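Local coordinates for protein Gp26 (Listeria phage P40, PDB 4JZ5) that probably hydrolyses the glycan strands of Listeria peptidoglycan as the glycosyl hydrolase family 25 catalytic domain of a phage endolysin, at residues Gly148-Asp153 with Trp170-Gly175; Tyr189-Tyr194 with Asn210-Asp215. One frame throughout, in Å; residues are numbered along the deposited sequence. Where two conformers were deposited one is given.

Overall arrangement
Both contacts belong to one curled, mixed sheet, and the second strand of contact 1 leads on to the first strand of contact 2. Their centres lie about 10 Å apart, and strands 169-172 and 191-195 are neighbours. Q193 and N210 of contact 2 both reach contact 1: Q193 OE1 probably accepts hydrogen bonds from Y174 OH at 2.6 Å and Y150 OH at 2.7 Å, and N210 OD1 takes the NE1 of W170. Q193 NE2 and N210 ND2 both reach D27 OD1. This polar cluster lies inside the curled sheet, probably close to the active-site groove, which family 25 enzymes open at the C-terminal ends of the strands.

Contact 1. Residues Gly148-Asp153 with Trp170-Gly175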
# COMPACT_ATOMS: atom_id res chain seq x y z
N GLY A 148 3.06 -5.97 -4.57
CA GLY A 148 2.26 -6.79 -3.69
C GLY A 148 0.77 -6.52 -3.83
O GLY A 148 0.33 -5.76 -4.69
N LEU A 149 0.00 -7.18 -2.95
CA LEU A 149 -1.45 -7.20 -3.02
C LEU A 149 -1.99 -6.96 -1.62
O LEU A 149 -1.54 -7.57 -0.67
CB LEU A 149 -1.92 -8.55 -3.54
CG LEU A 149 -3.43 -8.75 -3.66
CD1 LEU A 149 -4.07 -7.78 -4.64
CD2 LEU A 149 -3.71 -10.19 -4.07
N TYR A 150 -2.98 -6.06 -1.55
CA TYR A 150 -3.65 -5.70 -0.30
C TYR A 150 -5.14 -5.95 -0.40
O TYR A 150 -5.78 -5.56 -1.37
CB TYR A 150 -3.42 -4.22 0.03
CG TYR A 150 -4.34 -3.66 1.10
CD1 TYR A 150 -5.61 -3.18 0.78
CD2 TYR A 150 -3.93 -3.59 2.43
CE1 TYR A 150 -6.45 -2.66 1.73
CE2 TYR A 150 -4.76 -3.08 3.40
CZ TYR A 150 -6.02 -2.61 3.05
OH TYR A 150 -6.89 -2.08 3.97
N ALA A 151 -5.69 -6.53 0.67
CA ALA A 151 -7.13 -6.56 0.90
C ALA A 151 -7.36 -6.93 2.37
O ALA A 151 -6.45 -7.38 3.08
CB ALA A 151 -7.83 -7.55 -0.01
N GLY A 152 -8.58 -6.72 2.85
CA GLY A 152 -8.97 -7.25 4.13
C GLY A 152 -9.04 -8.78 4.10
O GLY A 152 -9.28 -9.39 3.06
N ASP A 153 -8.82 -9.35 5.28
CA ASP A 153 -8.87 -10.78 5.55
C ASP A 153 -10.03 -11.49 4.83
O ASP A 153 -9.81 -12.37 4.00
CB ASP A 153 -8.98 -10.94 7.07
CG ASP A 153 -8.81 -12.37 7.55
OD1 ASP A 153 -8.64 -13.29 6.73
OD2 ASP A 153 -8.86 -12.56 8.78
N TRP A 170 -0.29 -8.21 1.92
CA TRP A 170 -0.62 -7.11 2.81
C TRP A 170 -2.10 -7.29 3.18
O TRP A 170 -2.99 -7.09 2.36
CB TRP A 170 -0.34 -5.79 2.10
CG TRP A 170 -0.52 -4.57 2.93
CD1 TRP A 170 -0.75 -4.49 4.28
CD2 TRP A 170 -0.49 -3.23 2.45
NE1 TRP A 170 -0.85 -3.18 4.65
CE2 TRP A 170 -0.70 -2.38 3.55
CE3 TRP A 170 -0.31 -2.65 1.18
CZ2 TRP A 170 -0.74 -1.00 3.42
CZ3 TRP A 170 -0.34 -1.29 1.06
CH2 TRP A 170 -0.57 -0.47 2.17
N VAL A 171 -2.34 -7.73 4.41
CA VAL A 171 -3.67 -8.16 4.83
C VAL A 171 -4.17 -7.31 5.99
O VAL A 171 -3.45 -7.11 6.98
CB VAL A 171 -3.67 -9.64 5.25
CG1 VAL A 171 -5.09 -10.11 5.54
CG2 VAL A 171 -3.03 -10.51 4.17
N ALA A 172 -5.39 -6.81 5.86
CA ALA A 172 -6.01 -6.00 6.91
C ALA A 172 -6.92 -6.82 7.80
O ALA A 172 -7.73 -7.62 7.33
CB ALA A 172 -6.78 -4.85 6.30
N ARG A 173 -6.79 -6.58 9.10
CA ARG A 173 -7.73 -7.11 10.09
C ARG A 173 -7.60 -6.25 11.33
O ARG A 173 -6.53 -6.18 11.92
CB ARG A 173 -7.43 -8.57 10.44
CG ARG A 173 -8.43 -9.19 11.42
CD ARG A 173 -9.83 -9.25 10.83
NE ARG A 173 -10.81 -9.80 11.76
CZ ARG A 173 -11.03 -11.10 11.96
NH1 ARG A 173 -10.35 -12.03 11.30
NH2 ARG A 173 -11.94 -11.49 12.85
N TYR A 174 -8.69 -5.57 11.71
CA TYR A 174 -8.61 -4.51 12.71
C TYR A 174 -9.10 -4.90 14.10
O TYR A 174 -8.76 -4.21 15.06
CB TYR A 174 -9.42 -3.30 12.28
CG TYR A 174 -9.03 -2.67 10.96
CD1 TYR A 174 -7.78 -2.85 10.39
CD2 TYR A 174 -9.94 -1.87 10.28
CE1 TYR A 174 -7.45 -2.26 9.19
CE2 TYR A 174 -9.61 -1.26 9.10
CZ TYR A 174 -8.37 -1.47 8.55
OH TYR A 174 -8.09 -0.84 7.35
N GLY A 175 -9.91 -5.94 14.23
CA GLY A 175 -10.47 -6.25 15.53
C GLY A 175 -11.26 -5.08 16.09
O GLY A 175 -12.11 -4.53 15.39
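Y150 and W170, A151 and V171, and G152 and A172 pair in parallel register, the strand directions differing by 13° and their axes approaching to 4.6 Å. Four backbone hydrogen bonds hold the ladder: W170 N to L149 O, A151 N to W170 O, A172 N to A151 O, and D153 N to A172 O, the last at 2.9 Å. Y150 turns an edge to the face of the W170 indole in a T-shaped stack, its CD2 lying 3.4 Å above the indole plane, over the centre, with ring planes at 68°. The register puts both side chains on one face of the sheet, and the CG of Y150, anti to the backbone N (chi1 165°), swings its ring across the indole. Farther out, Y150 OH lies 3.6 Å from A172 CB and ends on Q193 OE1. W170 NE1 is taken up by N210 OD1. At the strand ends, R173 NH1 forms a salt bridge of 3.0 Å with D153 OD2, approaching from the anti side of the carboxylate; S186 N also bonds that oxygen. The pair belongs to a beta-alpha-beta unit: helix 153-158 leaves directly from G152, its N-cap, and its W156 packs against A151 and V171, while strands 114-117 and 191-195 flank the two strands.

Contact 2. Residues Tyr189-Tyr194 with Asn210-Asp215; sequences YDLWQY and NTCSSD
W192 and T211 form an antiparallel hydrogen-bonded pair, with W192 N to T211 O at 2.9 Å and T211 N returning to W192 O. Beside it, Q193 and N210 make a non-hydrogen-bonded pair. On one face T211 CG2 rests 3.6 Å from W192 CE3, the two side chains running side by side, and Y194 CE2 comes within 4.0 Å of T211 CB. Chi1 of 61° puts Y194 CG between its own backbone N and carbonyl carbon and brings CE2 to 3.5 Å from N210 C, with T211 N at the ring edge. On the other face, the N210 amide lies alongside Q193, its OD1 3.0 Å from Q193 CB, while L191 CD1 fits between N210 CB and C212 CB. A water links D190 O, 2.7 Å away, to S213 N; S213 is the N-cap of helix 214-220, and its OG caps I216 N. Further out, V25 O and D27 OD1 accept from N210 ND2, and V23 O bonds T211 OG1. The antiparallel pair carries the largely parallel sheet round from strand 169-172 through 191-195 and 206-211 to 25-28, closing it as in the barrel-like fold of family 25.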
# COMPACT_ATOMS: atom_id res chain seq x y z
N TYR A 189 0.07 -13.61 6.59
CA TYR A 189 0.35 -12.28 6.08
C TYR A 189 1.84 -12.01 6.10
O TYR A 189 2.59 -12.62 6.87
CB TYR A 189 -0.37 -11.21 6.91
CG TYR A 189 0.18 -11.07 8.33
CD1 TYR A 189 1.29 -10.28 8.59
CD2 TYR A 189 -0.43 -11.72 9.39
CE1 TYR A 189 1.80 -10.16 9.86
CE2 TYR A 189 0.08 -11.60 10.68
CZ TYR A 189 1.18 -10.81 10.91
OH TYR A 189 1.69 -10.69 12.18
N ASP A 190 2.27 -11.08 5.25
CA ASP A 190 3.60 -10.51 5.34
C ASP A 190 3.56 -9.16 6.07
O ASP A 190 4.37 -8.90 6.97
CB ASP A 190 4.21 -10.33 3.94
CG ASP A 190 4.41 -11.65 3.22
OD1 ASP A 190 4.80 -12.62 3.88
OD2 ASP A 190 4.13 -11.69 2.00
N LEU A 191 2.63 -8.31 5.67
CA LEU A 191 2.39 -7.03 6.33
C LEU A 191 0.94 -7.03 6.81
O LEU A 191 0.04 -7.34 6.04
CB LEU A 191 2.62 -5.90 5.32
CG LEU A 191 2.52 -4.46 5.83
CD1 LEU A 191 3.57 -4.15 6.89
CD2 LEU A 191 2.66 -3.48 4.66
N TRP A 192 0.71 -6.71 8.09
CA TRP A 192 -0.61 -6.74 8.71
C TRP A 192 -1.05 -5.32 9.03
O TRP A 192 -0.39 -4.63 9.80
CB TRP A 192 -0.54 -7.57 9.99
CG TRP A 192 -1.70 -7.51 10.94
CD1 TRP A 192 -3.02 -7.27 10.67
CD2 TRP A 192 -1.61 -7.73 12.34
NE1 TRP A 192 -3.75 -7.32 11.85
CE2 TRP A 192 -2.91 -7.61 12.88
CE3 TRP A 192 -0.55 -8.02 13.19
CZ2 TRP A 192 -3.16 -7.75 14.25
CZ3 TRP A 192 -0.80 -8.16 14.54
CH2 TRP A 192 -2.09 -8.03 15.06
N GLN A 193 -2.12 -4.89 8.38
CA GLN A 193 -2.76 -3.61 8.71
C GLN A 193 -3.72 -3.85 9.86
O GLN A 193 -4.76 -4.47 9.69
CB GLN A 193 -3.47 -3.03 7.51
CG GLN A 193 -3.82 -1.57 7.68
CD GLN A 193 -4.63 -1.11 6.51
OE1 GLN A 193 -5.76 -1.55 6.32
NE2 GLN A 193 -4.05 -0.28 5.66
N TYR A 194 -3.32 -3.41 11.06
CA TYR A 194 -4.00 -3.82 12.27
C TYR A 194 -5.00 -2.81 12.83
O TYR A 194 -5.78 -3.13 13.72
CB TYR A 194 -3.00 -4.24 13.34
CG TYR A 194 -2.02 -3.18 13.81
CD1 TYR A 194 -2.41 -2.22 14.73
CD2 TYR A 194 -0.71 -3.16 13.35
CE1 TYR A 194 -1.52 -1.28 15.18
CE2 TYR A 194 0.19 -2.22 13.81
CZ TYR A 194 -0.22 -1.29 14.73
OH TYR A 194 0.70 -0.36 15.17
N ASN A 210 0.48 -0.59 10.57
CA ASN A 210 0.83 -1.91 10.08
C ASN A 210 2.06 -2.42 10.82
O ASN A 210 2.88 -1.64 11.30
CB ASN A 210 1.18 -1.90 8.57
CG ASN A 210 0.13 -1.23 7.71
OD1 ASN A 210 -0.73 -1.88 7.15
ND2 ASN A 210 0.22 0.08 7.58
N THR A 211 2.19 -3.74 10.88
CA THR A 211 3.40 -4.34 11.42
C THR A 211 3.80 -5.56 10.59
O THR A 211 3.01 -6.08 9.81
CB THR A 211 3.25 -4.70 12.93
OG1 THR A 211 4.54 -4.99 13.48
CG2 THR A 211 2.33 -5.88 13.15
N CYS A 212 5.05 -5.98 10.78
CA CYS A 212 5.64 -7.07 10.02
C CYS A 212 6.94 -7.45 10.70
O CYS A 212 7.41 -6.76 11.61
CB CYS A 212 5.90 -6.66 8.57
SG CYS A 212 7.01 -5.22 8.37
N SER A 213 7.52 -8.56 10.26
CA SER A 213 8.83 -8.99 10.73
C SER A 213 9.91 -8.06 10.22
O SER A 213 9.73 -7.34 9.25
CB SER A 213 9.13 -10.40 10.25
OG SER A 213 9.33 -10.37 8.85
N SER A 214 11.07 -8.12 10.85
CA SER A 214 12.21 -7.38 10.34
C SER A 214 12.59 -7.81 8.91
O SER A 214 12.98 -6.95 8.11
CB SER A 214 13.37 -7.49 11.32
OG SER A 214 13.01 -6.79 12.51
N ASP A 215 12.46 -9.09 8.59
CA ASP A 215 12.76 -9.55 7.24
C ASP A 215 11.83 -8.90 6.21
O ASP A 215 12.28 -8.50 5.13
CB ASP A 215 12.66 -11.07 7.14
CG ASP A 215 13.05 -11.57 5.77
OD1 ASP A 215 14.16 -11.23 5.31
OD2 ASP A 215 12.25 -12.29 5.15
O HOH W 1 5.81 -10.33 8.74